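Local coordinates for nitroreductase (Bacteroides fragilis NCTC 9343, PDB 3EK3), which binds flavin mononucleotide and is probably an NAD(P)H-dependent oxidoreductase of the nitroreductase family, at residues Ser42-Glu47 with Gln106-Met111; Phe51-Asn56 with Thr96-Ser101; Cys90-Pro95 with Cys132-Leu137. All coordinates share one frame; numbering follows the deposited sequence.

Contact 1: Ser42-Glu47 with Gln106-Met111; sequences SGMHYE and QWWAGM. With FMN (flavin mononucleotide), chain B.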
loop_
_atom_site.group_PDB
_atom_site.type_symbol
_atom_site.label_atom_id
_atom_site.label_comp_id
_atom_site.label_asym_id
_atom_site.label_seq_id
_atom_site.Cartn_x
_atom_site.Cartn_y
_atom_site.Cartn_z
ATOM N N SER A 42 4.566 -3.055 8.215
ATOM C CA SER A 42 3.241 -3.193 8.873
ATOM C C SER A 42 3.212 -2.410 10.139
ATOM O O SER A 42 4.210 -2.286 10.853
ATOM C CB SER A 42 2.887 -4.668 9.139
ATOM O OG SER A 42 3.732 -5.279 10.110
ATOM N N GLY A 43 2.023 -1.892 10.486
ATOM C CA GLY A 43 1.893 -1.074 11.664
ATOM C C GLY A 43 2.316 -1.869 12.867
ATOM O O GLY A 43 1.878 -3.025 13.029
HETATM N N MSE A 44 3.177 -1.263 13.689
HETATM C CA MSE A 44 3.690 -1.884 14.942
HETATM C C MSE A 44 4.466 -3.180 14.709
HETATM O O MSE A 44 4.695 -3.963 15.649
HETATM C CB MSE A 44 2.527 -2.123 15.917
HETATM C CG MSE A 44 1.837 -0.839 16.341
HETATM SE SE MSE A 44 2.966 0.202 17.527
HETATM C CE MSE A 44 3.148 -1.095 18.917
ATOM N N HIS A 45 4.900 -3.410 13.462
ATOM C CA HIS A 45 5.463 -4.690 13.052
ATOM C C HIS A 45 4.551 -5.851 13.505
ATOM O O HIS A 45 5.020 -6.918 13.864
ATOM C CB HIS A 45 6.897 -4.828 13.587
ATOM C CG HIS A 45 7.662 -5.960 12.982
ATOM N ND1 HIS A 45 7.646 -6.222 11.632
ATOM C CD2 HIS A 45 8.387 -6.957 13.556
ATOM C CE1 HIS A 45 8.375 -7.303 11.393
ATOM N NE2 HIS A 45 8.826 -7.768 12.542
ATOM N N TYR A 46 3.237 -5.661 13.486
ATOM C CA TYR A 46 2.365 -6.764 13.903
ATOM C C TYR A 46 2.405 -7.983 12.971
ATOM O O TYR A 46 2.191 -9.098 13.444
ATOM C CB TYR A 46 0.936 -6.305 14.114
ATOM C CG TYR A 46 0.697 -5.466 15.328
ATOM C CD1 TYR A 46 1.426 -5.657 16.493
ATOM C CD2 TYR A 46 -0.341 -4.536 15.351
ATOM C CE1 TYR A 46 1.186 -4.920 17.598
ATOM C CE2 TYR A 46 -0.613 -3.787 16.493
ATOM C CZ TYR A 46 0.163 -3.982 17.604
ATOM O OH TYR A 46 -0.078 -3.266 18.743
ATOM N N GLU A 47 2.641 -7.792 11.670
ATOM C CA GLU A 47 2.631 -8.909 10.707
ATOM C C GLU A 47 1.439 -9.852 10.896
ATOM O O GLU A 47 1.609 -11.084 10.884
ATOM C CB GLU A 47 3.900 -9.746 10.824
ATOM C CG GLU A 47 5.151 -9.028 10.484
ATOM C CD GLU A 47 6.391 -9.876 10.673
ATOM O OE1 GLU A 47 6.789 -10.103 11.841
ATOM O OE2 GLU A 47 6.994 -10.274 9.640
ATOM N N GLN A 106 -6.959 -3.218 13.855
ATOM C CA GLN A 106 -6.379 -1.861 13.726
ATOM C C GLN A 106 -6.963 -1.141 12.536
ATOM O O GLN A 106 -7.244 -1.768 11.507
ATOM C CB GLN A 106 -4.860 -1.909 13.571
ATOM C CG GLN A 106 -4.110 -2.831 14.537
ATOM C CD GLN A 106 -4.345 -2.540 16.005
ATOM O OE1 GLN A 106 -4.711 -1.440 16.389
ATOM N NE2 GLN A 106 -4.142 -3.548 16.839
ATOM N N TRP A 107 -7.067 0.180 12.614
ATOM C CA TRP A 107 -7.773 0.915 11.558
ATOM C C TRP A 107 -6.993 0.900 10.266
ATOM O O TRP A 107 -7.561 1.037 9.178
ATOM C CB TRP A 107 -8.138 2.342 11.978
ATOM C CG TRP A 107 -7.009 3.306 12.171
ATOM C CD1 TRP A 107 -6.478 3.694 13.362
ATOM C CD2 TRP A 107 -6.337 4.081 11.158
ATOM N NE1 TRP A 107 -5.518 4.648 13.160
ATOM C CE2 TRP A 107 -5.399 4.900 11.820
ATOM C CE3 TRP A 107 -6.454 4.181 9.769
ATOM C CZ2 TRP A 107 -4.584 5.796 11.140
ATOM C CZ3 TRP A 107 -5.594 5.048 9.067
ATOM C CH2 TRP A 107 -4.673 5.841 9.759
ATOM N N TRP A 108 -5.680 0.710 10.386
ATOM C CA TRP A 108 -4.791 0.667 9.242
ATOM C C TRP A 108 -4.603 -0.738 8.648
ATOM O O TRP A 108 -3.695 -0.953 7.813
ATOM C CB TRP A 108 -3.433 1.233 9.654
ATOM C CG TRP A 108 -2.779 0.456 10.747
ATOM C CD1 TRP A 108 -2.073 -0.712 10.626
ATOM C CD2 TRP A 108 -2.743 0.804 12.132
ATOM N NE1 TRP A 108 -1.629 -1.114 11.867
ATOM C CE2 TRP A 108 -2.022 -0.204 12.801
ATOM C CE3 TRP A 108 -3.246 1.886 12.871
ATOM C CZ2 TRP A 108 -1.781 -0.167 14.184
ATOM C CZ3 TRP A 108 -3.011 1.924 14.231
ATOM C CH2 TRP A 108 -2.292 0.896 14.877
ATOM N N ALA A 109 -5.424 -1.692 9.085
ATOM C CA ALA A 109 -5.307 -3.092 8.600
ATOM C C ALA A 109 -5.183 -3.229 7.074
ATOM O O ALA A 109 -4.340 -3.990 6.570
ATOM C CB ALA A 109 -6.478 -3.923 9.086
ATOM N N GLY A 110 -5.986 -2.474 6.344
ATOM C CA GLY A 110 -5.951 -2.556 4.903
ATOM C C GLY A 110 -4.719 -1.910 4.308
ATOM O O GLY A 110 -4.281 -2.288 3.219
HETATM N N MSE A 111 -4.180 -0.895 4.997
HETATM C CA MSE A 111 -2.962 -0.289 4.489
HETATM C C MSE A 111 -1.776 -1.214 4.645
HETATM O O MSE A 111 -0.911 -1.280 3.734
HETATM C CB MSE A 111 -2.737 1.099 5.128
HETATM C CG MSE A 111 -3.860 2.076 4.805
HETATM SE SE MSE A 111 -3.461 3.916 5.168
HETATM C CE MSE A 111 -2.998 3.643 7.007
HETATM N N1 FMN B . 6.601 3.809 12.245
HETATM C C2 FMN B . 6.710 4.919 13.050
HETATM O O2 FMN B . 7.790 5.208 13.575
HETATM N N3 FMN B . 5.623 5.720 13.329
HETATM C C4 FMN B . 4.414 5.413 12.806
HETATM O O4 FMN B . 3.524 6.274 12.901
HETATM C C4A FMN B . 4.299 4.294 11.971
HETATM N N5 FMN B . 3.086 3.980 11.415
HETATM C C5A FMN B . 2.938 2.905 10.561
HETATM C C6 FMN B . 1.693 2.648 9.988
HETATM C C7 FMN B . 1.524 1.593 9.094
HETATM C C7M FMN B . 0.222 1.434 8.309
HETATM C C8 FMN B . 2.637 0.816 8.751
HETATM C C8M FMN B . 2.596 0.006 7.476
HETATM C C9 FMN B . 3.884 1.082 9.325
HETATM C C9A FMN B . 4.054 2.127 10.228
HETATM N N10 FMN B . 5.290 2.409 10.835
HETATM C C10 FMN B . 5.414 3.505 11.656
HETATM C "C1'" FMN B . 6.521 1.602 10.500
HETATM C "C2'" FMN B . 6.443 0.215 11.148
HETATM O "O2'" FMN B . 6.697 0.313 12.538
HETATM C "C3'" FMN B . 7.514 -0.651 10.507
HETATM O "O3'" FMN B . 7.132 -0.893 9.171
HETATM C "C4'" FMN B . 7.670 -2.015 11.207
HETATM O "O4'" FMN B . 8.206 -1.844 12.513
HETATM C "C5'" FMN B . 8.581 -2.939 10.403
HETATM O "O5'" FMN B . 9.888 -2.386 10.315
HETATM P P FMN B . 10.610 -2.096 8.893
HETATM O O1P FMN B . 10.515 -3.328 8.081
HETATM O O2P FMN B . 12.032 -1.576 9.178
HETATM O O3P FMN B . 9.798 -1.067 8.148
HETATM O O HOH W 1 -0.514 -3.767 11.826
#

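Contact 2: Phe51-Asn56 with Thr96-Ser101; sequences FTAVCN and TLVIVS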
loop_
_atom_site.group_PDB
_atom_site.type_symbol
_atom_site.label_atom_id
_atom_site.label_comp_id
_atom_site.label_asym_id
_atom_site.label_seq_id
_atom_site.Cartn_x
_atom_site.Cartn_y
_atom_site.Cartn_z
ATOM N N PHE A 51 -1.152 -14.404 3.530
ATOM C CA PHE A 51 -1.054 -14.439 2.092
ATOM C C PHE A 51 -1.382 -15.858 1.640
ATOM O O PHE A 51 -0.598 -16.766 1.876
ATOM C CB PHE A 51 0.370 -14.085 1.659
ATOM C CG PHE A 51 0.947 -12.844 2.333
ATOM C CD1 PHE A 51 0.369 -11.622 2.160
ATOM C CD2 PHE A 51 2.064 -12.930 3.167
ATOM C CE1 PHE A 51 0.912 -10.483 2.754
ATOM C CE2 PHE A 51 2.611 -11.785 3.780
ATOM C CZ PHE A 51 1.999 -10.560 3.575
ATOM N N THR A 52 -2.546 -16.043 1.014
ATOM C CA THR A 52 -3.013 -17.354 0.572
ATOM C C THR A 52 -2.913 -17.391 -0.945
ATOM O O THR A 52 -3.735 -16.811 -1.652
ATOM C CB THR A 52 -4.464 -17.645 1.063
ATOM O OG1 THR A 52 -4.518 -17.450 2.479
ATOM C CG2 THR A 52 -4.848 -19.091 0.764
ATOM N N ALA A 53 -1.851 -18.031 -1.442
ATOM C CA ALA A 53 -1.597 -18.109 -2.863
ATOM C C ALA A 53 -2.334 -19.309 -3.439
ATOM O O ALA A 53 -1.998 -20.451 -3.152
ATOM C CB ALA A 53 -0.091 -18.199 -3.154
ATOM N N VAL A 54 -3.354 -19.050 -4.248
ATOM C CA VAL A 54 -4.145 -20.106 -4.844
ATOM C C VAL A 54 -3.717 -20.285 -6.298
ATOM O O VAL A 54 -3.904 -19.387 -7.112
ATOM C CB VAL A 54 -5.651 -19.805 -4.783
ATOM C CG1 VAL A 54 -6.483 -20.988 -5.361
ATOM C CG2 VAL A 54 -6.062 -19.512 -3.345
ATOM N N CYS A 55 -3.151 -21.459 -6.596
ATOM C CA CYS A 55 -2.566 -21.760 -7.886
ATOM C C CYS A 55 -3.344 -22.815 -8.661
ATOM O O CYS A 55 -2.889 -23.296 -9.668
ATOM C CB CYS A 55 -1.160 -22.263 -7.656
ATOM S SG CYS A 55 -0.126 -21.091 -6.782
ATOM N N ASN A 56 -4.532 -23.147 -8.194
ATOM C CA ASN A 56 -5.272 -24.264 -8.740
ATOM C C ASN A 56 -6.470 -23.713 -9.516
ATOM O O ASN A 56 -7.330 -23.045 -8.957
ATOM C CB ASN A 56 -5.711 -25.130 -7.562
ATOM C CG ASN A 56 -6.369 -26.409 -7.986
ATOM O OD1 ASN A 56 -7.402 -26.396 -8.633
ATOM N ND2 ASN A 56 -5.757 -27.528 -7.631
ATOM N N THR A 96 -2.726 -17.831 -11.069
ATOM C CA THR A 96 -2.479 -17.669 -9.624
ATOM C C THR A 96 -3.198 -16.412 -9.119
ATOM O O THR A 96 -3.186 -15.369 -9.770
ATOM C CB THR A 96 -0.966 -17.618 -9.286
ATOM O OG1 THR A 96 -0.404 -18.916 -9.495
ATOM C CG2 THR A 96 -0.702 -17.209 -7.809
ATOM N N LEU A 97 -3.875 -16.559 -7.987
ATOM C CA LEU A 97 -4.411 -15.437 -7.243
ATOM C C LEU A 97 -3.936 -15.506 -5.800
ATOM O O LEU A 97 -4.153 -16.512 -5.126
ATOM C CB LEU A 97 -5.922 -15.487 -7.263
ATOM C CG LEU A 97 -6.667 -14.318 -6.646
ATOM C CD1 LEU A 97 -6.519 -13.051 -7.480
ATOM C CD2 LEU A 97 -8.112 -14.698 -6.523
ATOM N N VAL A 98 -3.317 -14.434 -5.326
ATOM C CA VAL A 98 -2.894 -14.345 -3.929
ATOM C C VAL A 98 -3.917 -13.528 -3.154
ATOM O O VAL A 98 -4.159 -12.329 -3.430
ATOM C CB VAL A 98 -1.544 -13.702 -3.749
ATOM C CG1 VAL A 98 -1.052 -13.823 -2.300
ATOM C CG2 VAL A 98 -0.546 -14.344 -4.658
ATOM N N ILE A 99 -4.554 -14.192 -2.208
ATOM C CA ILE A 99 -5.534 -13.538 -1.356
ATOM C C ILE A 99 -4.816 -12.933 -0.152
ATOM O O ILE A 99 -4.205 -13.656 0.618
ATOM C CB ILE A 99 -6.588 -14.563 -0.852
ATOM C CG1 ILE A 99 -7.287 -15.223 -2.054
ATOM C CG2 ILE A 99 -7.617 -13.886 0.075
ATOM C CD1 ILE A 99 -8.148 -16.433 -1.724
ATOM N N VAL A 100 -4.926 -11.615 0.017
ATOM C CA VAL A 100 -4.160 -10.921 1.066
ATOM C C VAL A 100 -5.183 -10.492 2.123
ATOM O O VAL A 100 -6.071 -9.690 1.858
ATOM C CB VAL A 100 -3.300 -9.755 0.521
ATOM C CG1 VAL A 100 -2.485 -9.088 1.679
ATOM C CG2 VAL A 100 -2.280 -10.246 -0.578
ATOM N N SER A 101 -5.053 -11.057 3.328
ATOM C CA SER A 101 -6.061 -10.864 4.383
ATOM C C SER A 101 -5.393 -10.312 5.637
ATOM O O SER A 101 -4.205 -10.400 5.776
ATOM C CB SER A 101 -6.775 -12.173 4.705
ATOM O OG SER A 101 -5.912 -13.176 5.231
HETATM O O HOH W 2 -5.202 -14.833 3.038
#

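Contact 3: Cys90-Pro95 with Cys132-Leu137; sequences CYYHAP and CWINQL. With FMN (flavin mononucleotide), chain C.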
loop_
_atom_site.group_PDB
_atom_site.type_symbol
_atom_site.label_atom_id
_atom_site.label_comp_id
_atom_site.label_asym_id
_atom_site.label_seq_id
_atom_site.Cartn_x
_atom_site.Cartn_y
_atom_site.Cartn_z
ATOM N N CYS A 90 -13.502 -12.467 -12.086
ATOM C CA CYS A 90 -12.897 -11.329 -11.424
ATOM C C CYS A 90 -11.381 -11.329 -11.527
ATOM O O CYS A 90 -10.786 -10.260 -11.509
ATOM C CB CYS A 90 -13.349 -11.213 -9.965
ATOM S SG CYS A 90 -12.799 -12.539 -8.850
ATOM N N TYR A 91 -10.757 -12.494 -11.674
ATOM C CA TYR A 91 -9.290 -12.566 -11.721
ATOM C C TYR A 91 -8.746 -12.773 -13.130
ATOM O O TYR A 91 -7.561 -13.054 -13.331
ATOM C CB TYR A 91 -8.729 -13.637 -10.742
ATOM C CG TYR A 91 -9.191 -15.026 -11.069
ATOM C CD1 TYR A 91 -10.407 -15.483 -10.621
ATOM C CD2 TYR A 91 -8.463 -15.851 -11.889
ATOM C CE1 TYR A 91 -10.873 -16.714 -10.961
ATOM C CE2 TYR A 91 -8.919 -17.091 -12.230
ATOM C CZ TYR A 91 -10.137 -17.528 -11.761
ATOM O OH TYR A 91 -10.659 -18.770 -12.101
ATOM N N TYR A 92 -9.600 -12.591 -14.133
ATOM C CA TYR A 92 -9.169 -12.589 -15.529
ATOM C C TYR A 92 -8.460 -13.865 -15.996
ATOM O O TYR A 92 -7.637 -13.808 -16.883
ATOM C CB TYR A 92 -8.289 -11.360 -15.809
ATOM C CG TYR A 92 -8.944 -10.076 -15.355
ATOM C CD1 TYR A 92 -10.097 -9.623 -15.951
ATOM C CD2 TYR A 92 -8.400 -9.332 -14.335
ATOM C CE1 TYR A 92 -10.719 -8.429 -15.544
ATOM C CE2 TYR A 92 -8.998 -8.154 -13.900
ATOM C CZ TYR A 92 -10.162 -7.709 -14.500
ATOM O OH TYR A 92 -10.753 -6.526 -14.078
ATOM N N HIS A 93 -8.796 -15.003 -15.404
ATOM C CA HIS A 93 -8.204 -16.285 -15.744
ATOM C C HIS A 93 -6.696 -16.323 -15.563
ATOM O O HIS A 93 -6.001 -17.161 -16.166
ATOM C CB HIS A 93 -8.639 -16.707 -17.147
ATOM C CG HIS A 93 -10.117 -16.846 -17.275
ATOM N ND1 HIS A 93 -10.812 -17.864 -16.662
ATOM C CD2 HIS A 93 -11.039 -16.076 -17.900
ATOM C CE1 HIS A 93 -12.099 -17.730 -16.924
ATOM N NE2 HIS A 93 -12.263 -16.654 -17.671
ATOM N N ALA A 94 -6.183 -15.462 -14.675
ATOM C CA ALA A 94 -4.814 -15.584 -14.203
ATOM C C ALA A 94 -4.616 -16.984 -13.574
ATOM O O ALA A 94 -5.528 -17.528 -12.959
ATOM C CB ALA A 94 -4.493 -14.471 -13.195
ATOM N N PRO A 95 -3.431 -17.600 -13.770
ATOM C CA PRO A 95 -3.208 -18.940 -13.194
ATOM C C PRO A 95 -3.011 -18.990 -11.670
ATOM O O PRO A 95 -3.124 -20.071 -11.060
ATOM C CB PRO A 95 -1.945 -19.396 -13.937
ATOM C CG PRO A 95 -1.231 -18.175 -14.207
ATOM C CD PRO A 95 -2.280 -17.170 -14.570
ATOM N N CYS A 132 -2.342 -7.852 -11.332
ATOM C CA CYS A 132 -3.460 -6.916 -11.164
ATOM C C CYS A 132 -4.057 -7.022 -9.774
ATOM O O CYS A 132 -4.167 -8.125 -9.241
ATOM C CB CYS A 132 -4.548 -7.222 -12.203
ATOM S SG CYS A 132 -5.824 -5.964 -12.469
ATOM N N TRP A 133 -4.488 -5.884 -9.212
ATOM C CA TRP A 133 -5.294 -5.857 -8.004
ATOM C C TRP A 133 -6.655 -6.414 -8.359
ATOM O O TRP A 133 -7.303 -5.925 -9.267
ATOM C CB TRP A 133 -5.476 -4.412 -7.490
ATOM C CG TRP A 133 -6.060 -4.328 -6.127
ATOM C CD1 TRP A 133 -7.317 -4.680 -5.745
ATOM C CD2 TRP A 133 -5.415 -3.812 -4.955
ATOM N NE1 TRP A 133 -7.484 -4.452 -4.409
ATOM C CE2 TRP A 133 -6.337 -3.902 -3.893
ATOM C CE3 TRP A 133 -4.151 -3.265 -4.709
ATOM C CZ2 TRP A 133 -6.015 -3.510 -2.601
ATOM C CZ3 TRP A 133 -3.832 -2.865 -3.439
ATOM C CH2 TRP A 133 -4.776 -2.963 -2.391
ATOM N N ILE A 134 -7.094 -7.417 -7.613
ATOM C CA ILE A 134 -8.438 -7.954 -7.699
ATOM C C ILE A 134 -9.148 -7.640 -6.373
ATOM O O ILE A 134 -8.750 -8.162 -5.330
ATOM C CB ILE A 134 -8.379 -9.482 -7.978
ATOM C CG1 ILE A 134 -7.391 -9.774 -9.150
ATOM C CG2 ILE A 134 -9.755 -10.024 -8.228
ATOM C CD1 ILE A 134 -7.783 -9.074 -10.484
ATOM N N ASN A 135 -10.161 -6.760 -6.432
ATOM C CA ASN A 135 -10.817 -6.210 -5.223
ATOM C C ASN A 135 -12.117 -6.875 -4.825
ATOM O O ASN A 135 -12.711 -6.479 -3.841
ATOM C CB ASN A 135 -11.047 -4.710 -5.417
ATOM C CG ASN A 135 -10.939 -3.909 -4.115
ATOM O OD1 ASN A 135 -10.126 -4.225 -3.243
ATOM N ND2 ASN A 135 -11.717 -2.848 -4.021
ATOM N N GLN A 136 -12.567 -7.893 -5.554
ATOM C CA GLN A 136 -13.942 -8.364 -5.391
ATOM C C GLN A 136 -14.190 -9.157 -4.113
ATOM O O GLN A 136 -15.352 -9.342 -3.734
ATOM C CB GLN A 136 -14.411 -9.156 -6.617
ATOM C CG GLN A 136 -14.689 -8.265 -7.788
ATOM C CD GLN A 136 -13.460 -7.555 -8.285
ATOM O OE1 GLN A 136 -12.443 -8.191 -8.576
ATOM N NE2 GLN A 136 -13.543 -6.212 -8.427
ATOM N N LEU A 137 -13.141 -9.576 -3.412
ATOM C CA LEU A 137 -13.374 -10.238 -2.091
ATOM C C LEU A 137 -13.546 -9.250 -0.910
ATOM O O LEU A 137 -13.962 -9.644 0.159
ATOM C CB LEU A 137 -12.269 -11.256 -1.802
ATOM C CG LEU A 137 -12.419 -12.615 -2.507
ATOM C CD1 LEU A 137 -11.143 -13.477 -2.384
ATOM C CD2 LEU A 137 -13.636 -13.353 -1.971
HETATM N N1 FMN C . -8.280 -3.540 -11.265
HETATM C C2 FMN C . -9.178 -4.523 -11.611
HETATM O O2 FMN C . -9.191 -4.983 -12.757
HETATM N N3 FMN C . -10.109 -5.001 -10.714
HETATM C C4 FMN C . -10.152 -4.493 -9.461
HETATM O O4 FMN C . -10.849 -5.101 -8.630
HETATM C C4A FMN C . -9.230 -3.503 -9.096
HETATM N N5 FMN C . -9.245 -2.993 -7.823
HETATM C C5A FMN C . -8.333 -2.040 -7.416
HETATM C C6 FMN C . -8.362 -1.579 -6.100
HETATM C C7 FMN C . -7.430 -0.646 -5.650
HETATM C C7M FMN C . -7.328 -0.296 -4.166
HETATM C C8 FMN C . -6.437 -0.207 -6.535
HETATM C C8M FMN C . -5.178 0.408 -5.970
HETATM C C9 FMN C . -6.410 -0.677 -7.852
HETATM C C9A FMN C . -7.348 -1.598 -8.307
HETATM N N10 FMN C . -7.357 -2.077 -9.629
HETATM C C10 FMN C . -8.258 -3.049 -9.997
HETATM C "C1'" FMN C . -6.310 -1.635 -10.622
HETATM C "C2'" FMN C . -6.574 -0.193 -11.071
HETATM O "O2'" FMN C . -7.667 -0.156 -11.972
HETATM C "C3'" FMN C . -5.327 0.301 -11.782
HETATM O "O3'" FMN C . -4.306 0.441 -10.818
HETATM C "C4'" FMN C . -5.532 1.674 -12.453
HETATM O "O4'" FMN C . -6.437 1.562 -13.543
HETATM C "C5'" FMN C . -4.204 2.239 -12.953
HETATM O "O5'" FMN C . -3.652 1.388 -13.949
HETATM P P FMN C . -2.170 0.745 -13.812
HETATM O O1P FMN C . -1.232 1.842 -13.491
HETATM O O2P FMN C . -1.875 -0.050 -15.098
HETATM O O3P FMN C . -2.153 -0.156 -12.604
HETATM O O HOH W 3 -11.314 -7.530 -10.986
#

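Contact 1: Ser42-Glu47 with Gln106-Met111
Gly43 and Trp108 meet where two loops of the nitroreductase fold close over the dimethylbenzene end of a flavin hydrogen-bonded to several residues of the second subunit, among them Tyr92 and Lys179. As in other FMN-dependent nitroreductases, the cofactor lies at the dimer interface.

Van der Waals contacts centre on the indole. Trp108 NE1 lies 3.5 Å from Gly43 CA, and the flavin methyl C7M rests against Trp108 CB at 3.9 Å. On one face of the indole sits CB of Gln106, held there by the type I turn from Gln106 to Ala109. Tyr46 reaches the Trp108 edge with CE2 and crosses the Gln106 side chain at about a right angle; Gln106 NE2 stops 3.6 Å from Tyr46 CE2, the ring and amide planes being 39° apart. CB of selenomethionine Met44 covers one face of the Tyr46 ring.

Hydrogen bonds brace loop 42-47. Its backbone folds through His45 N to Ser42 O and Tyr46 N to Gly43 O, while Gly43 N is hydrogen-bonded to Asp112 OD1. No direct hydrogen bond joins the segments; instead one water, in the plane of the indole, accepts from Trp108 NE1 at 2.9 Å and donates to Gly43 O at 2.8 Å.

Contact 2: Phe51-Asn56 with Thr96-Ser101
With CG anti to its carbonyl carbon (chi1 -48°), the Phe51 ring lies alongside Val100 and points the same way, so that Val100 CG1 meets the ring edge 3.8 Å from Phe51 CE1. Val100 presents this methyl because CG1 stands anti to its own backbone N (chi1 -179°).

The two strands are neighbours in the antiparallel sheet of the nitroreductase fold. Phe51, Ala53, Val98 and Val100 share one face, where Phe51 and Val100 pack on helix 109-126. On the other face, Val54 CG2 lies 4.1 Å from Ile99 CD1, and Val54, Leu97 and Ile99 lean on helix 57-72.

Four backbone bonds join the hydrogen-bonded pairs Thr52-Ile99 and Val54-Leu97. The straightest is Thr52 N to Ile99 O (2.9 Å, 176°); Ile99 N to Thr52 O is shorter, at 2.8 Å, although the donor stands above the carbonyl plane. Beyond strand 50-54, a parallel strand of the second subunit carries the sheet across the dimer interface.

Thr96 OG1 is hydrogen-bonded separately to Gln24 OE1. One water links Thr52 OG1, Ser101 OG and Ile99 O, which thereby gains a second donor beside Thr52 N. The buried hydroxyls of Thr52 and Ser101 are thus satisfied, Ser101 OG also bonding to His159 ND1.

Contact 3: Cys90-Pro95 with Cys132-Leu137
The Tyr92 ring is approached obliquely by CD1 of Ile134 and SG of Cys132; the sulfur is 5.3 Å from the centroid of the Tyr92 ring, a sulfur-aromatic contact. Cys90 O lies over one face, offset toward the rim, while the flavin O2 lies near the ring plane at its edge. The second aromatic group, Trp133, places one face of its indole against the isoalloxazine, with flavin C7 over its centre. At the indole edge, Trp133 NE1 donates to Asn135 OD1 from above the carbonyl plane, a bond that ties the ring to the side chain two residues further on.

These segments form part of the FMN pocket, and both grip the pyrimidine end of the flavin. Tyr92 OH donates to flavin O2 at 2.6 Å, and flavin O4 receives two bonds, from Asn135 N at 2.8 Å and from Gln136 NE2 at 2.9 Å. The bend of the Gln136 chain at chi2 (64°) helps bring its amide beside Cys90 CB and back to the flavin. A water accepts from flavin N3 and donates to Gln136 OE1 and Cys90 O, knitting loop, strand end and cofactor together. Tyr92 OH, 3.3 Å from the oxygen of this water, is a longer, alternative acceptor.

Next to these polar groups Ile134 wedges against the turn: its CD1 lies 3.4 Å from Cys90 O and 3.7 Å from Tyr92 CE2, and its CG2 packs against Cys90 SG. The Tyr91-Ala94 type I' turn leads into strand 96-102, while Cys132 and Ile134 pair with strand 160-168. Trp107 of the second subunit packs on Asn135. Tyr91 and Gln136 lean on helix 57-72, and Trp133 packs on helix 109-126.

In the fold
From the N terminus, the loop after helix 27-38 supplies residues 42-47, and contact 1 closes the long excursion from there to the start of helix 109-126. Contact 2 lies wholly within that excursion, pairing strand 50-54 with strand 96-102 around two intervening helices. Contact 3 starts in the loop just before strand 96-102 and returns at the end of strand 130-134, so it crosses both others. Contacts 2 and 3 touch: Leu97 packs on Ile134 and Tyr91, joining the sheet to the flavin pocket. Contacts 1 and 3 do not touch within the chain (nearest atoms about 6 Å, centres about 23 Å), and contact 1 lies beside the other flavin of the dimer. All three also touch the second subunit.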